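Local coordinates for protein probable thiol peroxidase (Chromobacterium violaceum, PDB 3KEB) that probably reduces peroxides as a thiol peroxidase of the redoxin family, whose domain adopts a thioredoxin-like fold, at residues Leu28-Ala41 against Leu110-Tyr123. Residues are numbered along the deposited sequence; the frame is centred on the assembly and turned at random.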
ATOM      1  N   LEU A  28      10.869 -21.910  -2.679  1.00 13.98           N
ATOM      2  CA  LEU A  28      10.115 -20.642  -2.717  1.00 14.77           C
ATOM      3  C   LEU A  28      10.144 -20.009  -4.086  1.00 14.35           C
ATOM      4  O   LEU A  28      11.225 -19.963  -4.781  1.00 15.42           O
ATOM      5  CB  LEU A  28      10.618 -19.651  -1.680  1.00 13.63           C
ATOM      6  CG  LEU A  28      10.492 -19.955  -0.181  1.00 16.49           C
ATOM      7  CD1 LEU A  28      11.402 -19.071   0.617  1.00 15.98           C
ATOM      8  CD2 LEU A  28       9.035 -19.854   0.296  1.00 14.36           C
ATOM      9  N   PRO A  29       8.976 -19.513  -4.531  1.00 14.00           N
ATOM     10  CA  PRO A  29       8.999 -18.669  -5.745  1.00 14.94           C
ATOM     11  C   PRO A  29       9.805 -17.407  -5.532  1.00 14.38           C
ATOM     12  O   PRO A  29       9.819 -16.862  -4.430  1.00 15.10           O
ATOM     13  CB  PRO A  29       7.505 -18.321  -5.981  1.00 14.82           C
ATOM     14  CG  PRO A  29       6.762 -19.467  -5.383  1.00 15.39           C
ATOM     15  CD  PRO A  29       7.600 -19.757  -4.092  1.00 13.78           C
ATOM     16  N   SER A  30      10.479 -16.957  -6.591  1.00 15.04           N
ATOM     17  CA  SER A  30      11.247 -15.750  -6.537  1.00 16.69           C
ATOM     18  C   SER A  30      10.298 -14.601  -6.302  1.00 16.23           C
ATOM     19  O   SER A  30       9.104 -14.680  -6.596  1.00 16.65           O
ATOM     20  CB  SER A  30      12.037 -15.540  -7.822  1.00 17.23           C
ATOM     21  OG  SER A  30      11.123 -15.355  -8.881  1.00 21.00           O
ATOM     22  N   PHE A  31      10.804 -13.547  -5.704  1.00 17.12           N
ATOM     23  CA  PHE A  31      10.027 -12.321  -5.579  1.00 17.18           C
ATOM     24  C   PHE A  31      10.925 -11.104  -5.778  1.00 18.15           C
ATOM     25  O   PHE A  31      12.154 -11.186  -5.582  1.00 18.54           O
ATOM     26  CB  PHE A  31       9.218 -12.288  -4.249  1.00 16.64           C
ATOM     27  CG  PHE A  31      10.028 -12.349  -2.974  1.00 16.36           C
ATOM     28  CD1 PHE A  31       9.878 -13.453  -2.107  1.00 19.22           C
ATOM     29  CD2 PHE A  31      10.840 -11.295  -2.556  1.00 16.17           C
ATOM     30  CE1 PHE A  31      10.558 -13.509  -0.917  1.00 19.72           C
ATOM     31  CE2 PHE A  31      11.576 -11.355  -1.350  1.00 17.72           C
ATOM     32  CZ  PHE A  31      11.413 -12.440  -0.515  1.00 19.96           C
HETATM   33  N   MSE A  32      10.301 -10.003  -6.178  1.00 19.24           N
HETATM   34  CA  MSE A  32      10.935  -8.685  -6.312  0.60 19.94           C
HETATM   35  C   MSE A  32      10.053  -7.711  -5.554  1.00 19.36           C
HETATM   36  O   MSE A  32       9.057  -7.264  -6.115  1.00 19.64           O
HETATM   37  CB  MSE A  32      10.939  -8.250  -7.780  0.60 21.11           C
HETATM   38  CG  MSE A  32      11.810  -9.099  -8.681  0.60 26.12           C
HETATM   39 SE   MSE A  32      11.743  -8.579 -10.588  0.36 36.41          SE
HETATM   40  CE  MSE A  32       9.803  -8.319 -10.831  0.60 31.47           C
ATOM     41  N   LEU A  33      10.369  -7.421  -4.295  1.00 16.96           N
ATOM     42  CA  LEU A  33       9.548  -6.593  -3.443  1.00 15.40           C
ATOM     43  C   LEU A  33      10.326  -5.337  -3.066  1.00 14.87           C
ATOM     44  O   LEU A  33      11.440  -5.150  -3.542  1.00 14.36           O
ATOM     45  CB  LEU A  33       9.133  -7.383  -2.175  1.00 15.40           C
ATOM     46  CG  LEU A  33       8.260  -8.602  -2.522  1.00 15.46           C
ATOM     47  CD1 LEU A  33       8.006  -9.418  -1.280  1.00 18.00           C
ATOM     48  CD2 LEU A  33       6.933  -8.157  -3.166  1.00 18.45           C
ATOM     49  N   VAL A  34       9.723  -4.478  -2.240  1.00 13.54           N
ATOM     50  CA  VAL A  34      10.430  -3.307  -1.759  0.60 13.29           C
ATOM     51  C   VAL A  34      10.223  -3.200  -0.265  1.00 12.87           C
ATOM     52  O   VAL A  34       9.147  -3.382   0.256  1.00 14.01           O
ATOM     53  CB  VAL A  34      10.019  -2.025  -2.517  0.60 14.09           C
ATOM     54  CG1 VAL A  34       8.561  -1.904  -2.546  0.60 13.03           C
ATOM     55  CG2 VAL A  34      10.661  -0.786  -1.896  0.60 11.15           C
ATOM     56  N   ASP A  35      11.294  -2.970   0.457  1.00 12.62           N
ATOM     57  CA  ASP A  35      11.221  -2.925   1.918  1.00 13.71           C
ATOM     58  C   ASP A  35      10.854  -1.557   2.456  1.00 13.26           C
ATOM     59  O   ASP A  35      10.667  -0.612   1.711  1.00 12.27           O
ATOM     60  CB  ASP A  35      12.525  -3.444   2.538  1.00 15.03           C
ATOM     61  CG  ASP A  35      13.713  -2.504   2.386  1.00 18.33           C
ATOM     62  OD1 ASP A  35      13.617  -1.255   2.173  1.00 16.31           O
ATOM     63  OD2 ASP A  35      14.862  -3.059   2.548  1.00 25.58           O
ATOM     64  N   ASP A  36      10.787  -1.442   3.774  1.00 13.94           N
ATOM     65  CA  ASP A  36      10.324  -0.212   4.378  1.00 13.96           C
ATOM     66  C   ASP A  36      11.211   1.011   4.210  1.00 14.74           C
ATOM     67  O   ASP A  36      10.730   2.152   4.381  1.00 16.52           O
ATOM     68  CB  ASP A  36       9.935  -0.419   5.841  1.00 13.41           C
ATOM     69  CG  ASP A  36      11.114  -0.825   6.741  1.00 17.64           C
ATOM     70  OD1 ASP A  36      11.789  -1.821   6.461  1.00 18.81           O
ATOM     71  OD2 ASP A  36      11.389  -0.107   7.729  1.00 24.99           O
ATOM     72  N   GLN A  37      12.473   0.822   3.857  1.00 14.79           N
ATOM     73  CA  GLN A  37      13.346   1.942   3.486  1.00 16.25           C
ATOM     74  C   GLN A  37      13.454   2.131   1.993  1.00 15.37           C
ATOM     75  O   GLN A  37      14.364   2.796   1.525  1.00 14.46           O
ATOM     76  CB  GLN A  37      14.739   1.712   4.053  1.00 18.40           C
ATOM     77  CG  GLN A  37      14.720   1.578   5.608  1.00 25.18           C
ATOM     78  CD  GLN A  37      16.073   1.148   6.169  1.00 32.51           C
ATOM     79  OE1 GLN A  37      16.337  -0.054   6.338  1.00 37.78           O
ATOM     80  NE2 GLN A  37      16.953   2.124   6.413  1.00 36.02           N
ATOM     81  N   LYS A  38      12.523   1.535   1.253  1.00 13.24           N
ATOM     82  CA  LYS A  38      12.413   1.715  -0.212  1.00 14.24           C
ATOM     83  C   LYS A  38      13.478   0.992  -1.064  1.00 15.49           C
ATOM     84  O   LYS A  38      13.526   1.164  -2.302  1.00 17.34           O
ATOM     85  CB  LYS A  38      12.265   3.199  -0.591  1.00 13.06           C
ATOM     86  CG  LYS A  38      11.098   3.892   0.125  1.00 12.62           C
ATOM     87  CD  LYS A  38      10.945   5.286  -0.413  1.00 13.47           C
ATOM     88  CE  LYS A  38       9.862   6.153   0.218  1.00 11.64           C
ATOM     89  NZ  LYS A  38      10.111   6.426   1.708  1.00 14.28           N
ATOM     90  N   HIS A  39      14.217   0.105  -0.415  1.00 17.23           N
ATOM     91  CA  HIS A  39      15.221  -0.785  -1.076  1.00 17.79           C
ATOM     92  C   HIS A  39      14.606  -2.004  -1.704  1.00 17.04           C
ATOM     93  O   HIS A  39      13.686  -2.609  -1.135  1.00 16.64           O
ATOM     94  CB  HIS A  39      16.272  -1.230  -0.065  1.00 18.20           C
ATOM     95  CG  HIS A  39      17.040  -0.093   0.510  1.00 21.06           C
ATOM     96  ND1 HIS A  39      17.181   0.101   1.863  1.00 27.35           N
ATOM     97  CD2 HIS A  39      17.682   0.938  -0.092  1.00 25.24           C
ATOM     98  CE1 HIS A  39      17.872   1.212   2.073  1.00 26.04           C
ATOM     99  NE2 HIS A  39      18.181   1.741   0.901  1.00 25.89           N
ATOM    100  N   ASP A  40      15.118  -2.374  -2.873  1.00 17.52           N
ATOM    101  CA  ASP A  40      14.720  -3.625  -3.520  1.00 19.28           C
ATOM    102  C   ASP A  40      14.987  -4.809  -2.583  1.00 19.16           C
ATOM    103  O   ASP A  40      15.973  -4.819  -1.856  1.00 18.78           O
ATOM    104  CB  ASP A  40      15.441  -3.793  -4.857  1.00 19.42           C
ATOM    105  CG  ASP A  40      14.939  -2.815  -5.898  1.00 24.22           C
ATOM    106  OD1 ASP A  40      13.834  -2.250  -5.730  1.00 29.81           O
ATOM    107  OD2 ASP A  40      15.623  -2.601  -6.901  1.00 25.28           O
ATOM    108  N   ALA A  41      14.079  -5.778  -2.567  1.00 19.48           N
ATOM    109  CA  ALA A  41      14.214  -6.964  -1.697  1.00 19.59           C
ATOM    110  C   ALA A  41      13.904  -8.187  -2.560  1.00 20.35           C
ATOM    111  O   ALA A  41      12.848  -8.258  -3.188  1.00 21.03           O
ATOM    112  CB  ALA A  41      13.239  -6.921  -0.544  1.00 19.32           C
ATOM    113  N   LEU A 110      10.132  -5.927   6.634  1.00 14.23           N
ATOM    114  CA  LEU A 110       8.810  -5.454   6.225  1.00 13.49           C
ATOM    115  C   LEU A 110       8.849  -5.115   4.746  1.00 14.88           C
ATOM    116  O   LEU A 110       9.567  -4.166   4.317  1.00 14.45           O
ATOM    117  CB  LEU A 110       8.486  -4.211   7.072  1.00 14.83           C
ATOM    118  CG  LEU A 110       8.396  -4.410   8.580  1.00 13.92           C
ATOM    119  CD1 LEU A 110       8.274  -3.084   9.289  1.00 17.29           C
ATOM    120  CD2 LEU A 110       7.171  -5.294   8.945  1.00 16.76           C
ATOM    121  N   LEU A 111       8.133  -5.903   3.955  1.00 12.59           N
ATOM    122  CA  LEU A 111       8.175  -5.805   2.503  1.00 14.01           C
ATOM    123  C   LEU A 111       6.799  -5.506   1.968  1.00 13.58           C
ATOM    124  O   LEU A 111       5.816  -6.094   2.411  1.00 13.96           O
ATOM    125  CB  LEU A 111       8.662  -7.116   1.890  1.00 12.49           C
ATOM    126  CG  LEU A 111       9.955  -7.691   2.503  1.00 15.29           C
ATOM    127  CD1 LEU A 111      10.390  -8.914   1.648  1.00 14.53           C
ATOM    128  CD2 LEU A 111      11.098  -6.657   2.600  1.00 14.63           C
ATOM    129  N   SER A 112       6.777  -4.641   0.961  1.00 13.32           N
ATOM    130  CA  SER A 112       5.594  -4.176   0.305  1.00 13.35           C
ATOM    131  C   SER A 112       5.520  -4.777  -1.091  1.00 14.49           C
ATOM    132  O   SER A 112       6.555  -4.935  -1.792  1.00 13.59           O
ATOM    133  CB  SER A 112       5.658  -2.670   0.163  1.00 12.63           C
ATOM    134  OG  SER A 112       4.663  -2.211  -0.715  1.00 12.63           O
ATOM    135  N   THR A 113       4.306  -5.088  -1.500  1.00 13.27           N
ATOM    136  CA  THR A 113       4.077  -5.611  -2.832  1.00 15.23           C
ATOM    137  C   THR A 113       3.854  -4.520  -3.862  1.00 17.75           C
ATOM    138  O   THR A 113       3.485  -4.818  -5.029  1.00 19.43           O
ATOM    139  CB  THR A 113       2.889  -6.542  -2.869  1.00 13.73           C
ATOM    140  OG1 THR A 113       1.710  -5.847  -2.481  1.00 12.66           O
ATOM    141  CG2 THR A 113       3.095  -7.739  -1.891  1.00 11.75           C
ATOM    142  N   LEU A 114       4.079  -3.260  -3.507  1.00 20.03           N
ATOM    143  CA  LEU A 114       3.774  -2.232  -4.529  1.00 22.63           C
ATOM    144  C   LEU A 114       4.653  -2.355  -5.796  1.00 24.44           C
ATOM    145  O   LEU A 114       4.173  -2.083  -6.848  1.00 26.99           O
ATOM    146  CB  LEU A 114       3.737  -0.802  -3.959  1.00 23.03           C
ATOM    147  CG  LEU A 114       4.965   0.015  -4.135  1.00 19.86           C
ATOM    148  CD1 LEU A 114       4.849   1.465  -3.641  1.00 12.94           C
ATOM    149  CD2 LEU A 114       6.021  -0.762  -3.378  1.00 20.43           C
ATOM    150  N   ARG A 115       5.904  -2.794  -5.711  1.00 27.73           N
ATOM    151  CA  ARG A 115       6.761  -2.779  -6.913  0.60 29.37           C
ATOM    152  C   ARG A 115       6.272  -3.833  -7.911  1.00 29.76           C
ATOM    153  O   ARG A 115       6.481  -3.697  -9.127  1.00 31.08           O
ATOM    154  CB  ARG A 115       8.257  -2.902  -6.542  0.60 30.29           C
ATOM    155  CG  ARG A 115       9.209  -3.346  -7.645  0.60 32.69           C
ATOM    156  CD  ARG A 115       9.270  -2.359  -8.764  0.60 34.75           C
ATOM    157  NE  ARG A 115       9.475  -3.057 -10.025  0.60 37.17           N
ATOM    158  CZ  ARG A 115      10.655  -3.386 -10.528  0.60 38.50           C
ATOM    159  NH1 ARG A 115      11.781  -3.060  -9.904  0.60 38.57           N
ATOM    160  NH2 ARG A 115      10.705  -4.036 -11.683  0.60 40.30           N
ATOM    161  N   GLY A 116       5.572  -4.848  -7.436  0.60 30.05           N
ATOM    162  CA  GLY A 116       4.928  -5.778  -8.346  0.60 30.67           C
ATOM    163  C   GLY A 116       3.890  -6.611  -7.629  0.60 30.75           C
ATOM    164  O   GLY A 116       4.225  -7.537  -6.900  0.60 30.36           O
ATOM    165  N   ARG A 117       2.622  -6.284  -7.866  1.00 31.47           N
ATOM    166  CA  ARG A 117       1.549  -6.957  -7.158  1.00 31.57           C
ATOM    167  C   ARG A 117       1.372  -8.435  -7.602  1.00 31.20           C
ATOM    168  O   ARG A 117       0.696  -9.180  -6.919  1.00 31.72           O
ATOM    169  CB  ARG A 117       0.253  -6.175  -7.315  1.00 32.74           C
ATOM    170  CG  ARG A 117       0.328  -4.673  -6.853  1.00 33.87           C
ATOM    171  CD  ARG A 117       0.375  -4.472  -5.298  1.00 36.74           C
ATOM    172  NE  ARG A 117      -0.027  -3.099  -4.943  1.00 38.21           N
ATOM    173  CZ  ARG A 117       0.312  -2.424  -3.836  1.00 37.12           C
ATOM    174  NH1 ARG A 117      -0.168  -1.197  -3.652  1.00 30.75           N
ATOM    175  NH2 ARG A 117       1.101  -2.972  -2.902  1.00 38.87           N
ATOM    176  N   ASP A 118       1.969  -8.847  -8.739  1.00 29.34           N
ATOM    177  CA  ASP A 118       1.963 -10.259  -9.188  1.00 27.10           C
ATOM    178  C   ASP A 118       2.633 -11.292  -8.203  1.00 23.67           C
ATOM    179  O   ASP A 118       2.492 -12.536  -8.338  1.00 21.55           O
ATOM    180  CB  ASP A 118       2.659 -10.343 -10.511  1.00 29.32           C
ATOM    181  CG  ASP A 118       4.131 -10.375 -10.347  1.00 33.80           C
ATOM    182  OD1 ASP A 118       4.689  -9.429  -9.729  1.00 41.56           O
ATOM    183  OD2 ASP A 118       4.723 -11.379 -10.804  1.00 44.78           O
ATOM    184  N   PHE A 119       3.330 -10.784  -7.202  1.00 19.19           N
ATOM    185  CA  PHE A 119       3.680 -11.576  -6.043  1.00 17.44           C
ATOM    186  C   PHE A 119       2.436 -12.341  -5.544  1.00 16.75           C
ATOM    187  O   PHE A 119       2.503 -13.530  -5.249  1.00 16.91           O
ATOM    188  CB  PHE A 119       4.120 -10.657  -4.901  1.00 17.37           C
ATOM    189  CG  PHE A 119       4.241 -11.360  -3.598  1.00 16.97           C
ATOM    190  CD1 PHE A 119       5.390 -12.083  -3.292  1.00 20.04           C
ATOM    191  CD2 PHE A 119       3.212 -11.346  -2.692  1.00 17.03           C
ATOM    192  CE1 PHE A 119       5.487 -12.758  -2.121  1.00 18.74           C
ATOM    193  CE2 PHE A 119       3.303 -12.027  -1.547  1.00 17.52           C
ATOM    194  CZ  PHE A 119       4.464 -12.742  -1.244  1.00 20.80           C
ATOM    195  N   HIS A 120       1.311 -11.645  -5.421  1.00 14.29           N
ATOM    196  CA  HIS A 120       0.116 -12.274  -4.833  1.00 15.44           C
ATOM    197  C   HIS A 120      -0.294 -13.574  -5.545  1.00 15.51           C
ATOM    198  O   HIS A 120      -0.520 -14.583  -4.921  1.00 15.84           O
ATOM    199  CB  HIS A 120      -1.096 -11.337  -4.846  1.00 17.05           C
ATOM    200  CG  HIS A 120      -0.951 -10.033  -4.118  1.00 15.86           C
ATOM    201  ND1 HIS A 120       0.127  -9.184  -4.237  1.00 19.28           N
ATOM    202  CD2 HIS A 120      -1.861  -9.363  -3.363  1.00 18.35           C
ATOM    203  CE1 HIS A 120      -0.079  -8.110  -3.489  1.00 18.36           C
ATOM    204  NE2 HIS A 120      -1.294  -8.188  -2.978  1.00 19.20           N
ATOM    205  N   LYS A 121      -0.384 -13.576  -6.866  1.00 16.48           N
ATOM    206  CA  LYS A 121      -0.818 -14.781  -7.507  1.00 17.37           C
ATOM    207  C   LYS A 121       0.258 -15.852  -7.388  1.00 17.03           C
ATOM    208  O   LYS A 121      -0.047 -17.025  -7.149  1.00 16.22           O
ATOM    209  CB  LYS A 121      -1.175 -14.507  -8.957  1.00 19.25           C
ATOM    210  CG  LYS A 121      -1.798 -15.715  -9.642  1.00 22.85           C
ATOM    211  CD  LYS A 121      -2.797 -15.270 -10.742  1.00 28.18           C
ATOM    212  CE  LYS A 121      -3.464 -16.488 -11.378  1.00 31.02           C
ATOM    213  NZ  LYS A 121      -4.239 -16.127 -12.613  1.00 32.58           N
ATOM    214  N   ARG A 122       1.530 -15.448  -7.513  1.00 16.44           N
ATOM    215  CA  ARG A 122       2.658 -16.362  -7.520  0.60 16.91           C
ATOM    216  C   ARG A 122       2.813 -17.088  -6.183  1.00 15.93           C
ATOM    217  O   ARG A 122       3.383 -18.156  -6.147  1.00 15.22           O
ATOM    218  CB  ARG A 122       3.982 -15.615  -7.891  0.60 17.75           C
ATOM    219  CG  ARG A 122       4.100 -15.197  -9.414  0.60 21.59           C
ATOM    220  CD  ARG A 122       5.352 -14.292  -9.816  0.60 22.43           C
ATOM    221  NE  ARG A 122       6.641 -14.720  -9.271  0.60 22.60           N
ATOM    222  CZ  ARG A 122       7.335 -15.798  -9.650  0.60 24.31           C
ATOM    223  NH1 ARG A 122       6.906 -16.598 -10.628  0.60 26.37           N
ATOM    224  NH2 ARG A 122       8.485 -16.066  -9.061  0.60 23.72           N
ATOM    225  N   TYR A 123       2.345 -16.466  -5.078  1.00 14.38           N
ATOM    226  CA  TYR A 123       2.410 -17.047  -3.723  1.00 14.61           C
ATOM    227  C   TYR A 123       1.037 -17.572  -3.250  1.00 14.49           C
ATOM    228  O   TYR A 123       0.912 -18.034  -2.128  1.00 14.59           O
ATOM    229  CB  TYR A 123       2.964 -16.049  -2.711  1.00 14.46           C
ATOM    230  CG  TYR A 123       4.476 -16.199  -2.541  1.00 12.59           C
ATOM    231  CD1 TYR A 123       5.333 -15.814  -3.531  1.00 14.31           C
ATOM    232  CD2 TYR A 123       5.022 -16.778  -1.392  1.00 13.10           C
ATOM    233  CE1 TYR A 123       6.697 -15.978  -3.428  1.00 15.67           C
ATOM    234  CE2 TYR A 123       6.408 -16.908  -1.254  1.00 12.78           C
ATOM    235  CZ  TYR A 123       7.236 -16.526  -2.273  1.00 13.99           C
ATOM    236  OH  TYR A 123       8.604 -16.675  -2.171  1.00 14.73           O
TER
HETATM  237  O   HOH W   1      10.148 -18.493  -9.223  1.00 36.93           O
HETATM  238  O   HOH W   2      12.580  -4.368   6.162  1.00 17.98           O
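L33 and L111 meet at about a right angle, CD1 to CD1 at 3.8 Å, beside an antiparallel join between strands 32-35 and 110-112 of the thioredoxin-like sheet. V34 and S112 form its hydrogen-bonded pair, V34 N to S112 O being 3.2 Å and S112 N to V34 O 2.8 Å. L111 works as a forked knob: CD2 rests in the notch formed by CB of D35 and CB of A41, while CD1 reaches the F31 ring. L33 divides its branches too. With CG anti to the carbonyl carbon (chi1 -63°), it carries CD1 to L111 and CD2 against S112 O and the CA of T113, F119 CB along its flank; I88 of strand 84-89 backs both L33 and F119. Further along, the F31 CB sits at the edge of the F119 ring, and the F31 ring turns its own edge to the hydroxyl of Y123. P29 is the bump over Y123, its CD lying above one ring face in a CH-pi contact, 4.2 Å from the centroid. F119 CE1 lies against the opposite face, so the ring is sandwiched. Y123 OH donates to P29 O at 2.6 Å, in the carbonyl plane and on a lone pair; R122 NH2 reaches S30 O in one conformer, a doubtful tie. The buried tyrosine thus spends its proton on P29 O, which fixes where its ring points and anchors the loop before strand 32-35 to the end of helix 119-122.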